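Local coordinates for OsmC family protein (Rhodothermus marinus, PDB 5CML) that probably hydrolyses carboxylic esters as a serine esterase, this chain being the N-terminal alpha/beta-hydrolase part of a longer protein that also carries an OsmC domain, at residues 104-109 against 129-134. Numbering follows the deposited sequence.
Sequences LLIGHS and ATIGAP
The imidazole of H108 meets I131 through its CD2 corner, which lies 4.0 Å from I131 CG2 and 3.5 Å from I131 O, the carbonyl standing oblique to the ring. CB of S109 sits over the centre of one ring face, 3.7 Å above the plane. With CG trans to the backbone N (chi1 161°), the ring runs on past the end of the strand, where ND1 accepts a hydrogen bond from C37 N and NE2 bonds to H229 O; these two bonds fix its rotation, and F38 stacks on it. Between the backbones, 104-108 and 129-131 pair as parallel strands. A129 N donates to L105 O, while A129 O accepts from G107 N at 2.9 Å and also receives a CA-H...O contact from I106 CA at 3.1 Å. I131 N donates to G107 O, and the ladder closes with S109 N to I131 O, 2.8 Å and nearly straight at 173°. I106, H108, A129 and I131 share one face of the sheet, whereas T130 lies on the other, its CB 3.4 Å from G107 O. Past the strands, CD of P134 rests 3.4 Å from S109 O. S109 has a positive phi of 60°, as expected of the strained nucleophile elbow of alpha/beta-hydrolases, which the turn from strand 104-108 into helix 110-118 probably forms, and its OG is hydrogen-bonded to H229 NE2, an arrangement consistent with a Ser-His-Asp triad completed by D200. Both strands lie inside the mixed sheet and belong to a beta-alpha-beta unit, connected by helix 110-118, which packs on L105 and T130; helix 234-252 covers I106, A129 and I131 on the opposite face, and strand 30-36 pairs with the other edge of 104-108.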
loop_
_atom_site.group_PDB
_atom_site.type_symbol
_atom_site.label_atom_id
_atom_site.label_comp_id
_atom_site.label_asym_id
_atom_site.label_seq_id
_atom_site.Cartn_x
_atom_site.Cartn_y
_atom_site.Cartn_z
ATOM N N LEU A 104 10.808 -2.890 -2.751
ATOM C CA LEU A 104 9.448 -3.041 -3.291
ATOM C C LEU A 104 8.491 -2.306 -2.382
ATOM O O LEU A 104 8.522 -2.506 -1.157
ATOM C CB LEU A 104 9.058 -4.524 -3.384
ATOM C CG LEU A 104 7.624 -4.921 -3.763
ATOM C CD1 LEU A 104 7.267 -4.462 -5.140
ATOM C CD2 LEU A 104 7.454 -6.429 -3.663
ATOM N N LEU A 105 7.670 -1.427 -2.964
ATOM C CA LEU A 105 6.560 -0.825 -2.252
ATOM C C LEU A 105 5.272 -1.431 -2.766
ATOM O O LEU A 105 5.082 -1.544 -3.978
ATOM C CB LEU A 105 6.519 0.688 -2.466
ATOM C CG LEU A 105 7.665 1.491 -1.881
ATOM C CD1 LEU A 105 7.428 3.013 -2.146
ATOM C CD2 LEU A 105 7.897 1.232 -0.387
ATOM N N ILE A 106 4.381 -1.755 -1.838
ATOM C CA ILE A 106 3.065 -2.303 -2.145
ATOM C C ILE A 106 2.029 -1.475 -1.412
ATOM O O ILE A 106 2.169 -1.238 -0.213
ATOM C CB ILE A 106 2.917 -3.783 -1.685
ATOM C CG1 ILE A 106 4.101 -4.638 -2.138
ATOM C CG2 ILE A 106 1.581 -4.355 -2.167
ATOM C CD1 ILE A 106 4.218 -5.993 -1.378
ATOM N N GLY A 107 0.974 -1.059 -2.107
ATOM C CA GLY A 107 -0.080 -0.303 -1.464
ATOM C C GLY A 107 -1.464 -0.782 -1.848
ATOM O O GLY A 107 -1.753 -0.957 -3.022
ATOM N N HIS A 108 -2.335 -0.948 -0.861
ATOM C CA HIS A 108 -3.726 -1.311 -1.114
ATOM C C HIS A 108 -4.638 -0.129 -0.810
ATOM O O HIS A 108 -4.459 0.551 0.198
ATOM C CB HIS A 108 -4.104 -2.528 -0.266
ATOM C CG HIS A 108 -5.579 -2.714 -0.093
ATOM N ND1 HIS A 108 -6.218 -2.543 1.118
ATOM C CD2 HIS A 108 -6.535 -3.106 -0.970
ATOM C CE1 HIS A 108 -7.507 -2.801 0.974
ATOM N NE2 HIS A 108 -7.727 -3.133 -0.287
ATOM N N SER A 109 -5.581 0.126 -1.713
ATOM C CA SER A 109 -6.613 1.144 -1.548
ATOM C C SER A 109 -5.951 2.523 -1.391
ATOM O O SER A 109 -5.076 2.897 -2.187
ATOM C CB SER A 109 -7.518 0.780 -0.357
ATOM O OG SER A 109 -8.616 1.659 -0.236
ATOM N N ALA A 129 3.826 -1.750 -6.621
ATOM C CA ALA A 129 2.620 -2.497 -6.964
ATOM C C ALA A 129 1.475 -1.980 -6.097
ATOM O O ALA A 129 1.664 -1.697 -4.896
ATOM C CB ALA A 129 2.813 -3.998 -6.761
ATOM N N THR A 130 0.291 -1.849 -6.689
ATOM C CA THR A 130 -0.866 -1.409 -5.931
ATOM C C THR A 130 -2.076 -2.274 -6.202
ATOM O O THR A 130 -2.151 -2.943 -7.230
ATOM C CB THR A 130 -1.239 0.070 -6.242
ATOM O OG1 THR A 130 -1.594 0.202 -7.619
ATOM C CG2 THR A 130 -0.074 0.999 -5.931
ATOM N N ILE A 131 -3.018 -2.229 -5.267
ATOM C CA ILE A 131 -4.250 -3.021 -5.315
ATOM C C ILE A 131 -5.445 -2.100 -5.051
ATOM O O ILE A 131 -5.593 -1.573 -3.942
ATOM C CB ILE A 131 -4.239 -4.144 -4.260
ATOM C CG1 ILE A 131 -2.958 -4.967 -4.359
ATOM C CG2 ILE A 131 -5.486 -5.022 -4.350
ATOM C CD1 ILE A 131 -2.538 -5.593 -3.046
ATOM N N GLY A 132 -6.304 -1.901 -6.044
ATOM C CA GLY A 132 -7.503 -1.114 -5.823
ATOM C C GLY A 132 -7.230 0.363 -5.577
ATOM O O GLY A 132 -8.017 1.032 -4.920
ATOM N N ALA A 133 -6.130 0.879 -6.103
ATOM C CA ALA A 133 -5.732 2.271 -5.807
ATOM C C ALA A 133 -6.586 3.302 -6.563
ATOM O O ALA A 133 -6.861 3.135 -7.749
ATOM C CB ALA A 133 -4.271 2.489 -6.144
ATOM N N PRO A 134 -6.979 4.383 -5.876
ATOM C CA PRO A 134 -7.659 5.476 -6.571
ATOM C C PRO A 134 -6.642 6.306 -7.339
ATOM O O PRO A 134 -5.479 6.314 -6.971
ATOM C CB PRO A 134 -8.318 6.254 -5.440
ATOM C CG PRO A 134 -7.427 6.042 -4.273
ATOM C CD PRO A 134 -6.896 4.614 -4.428
#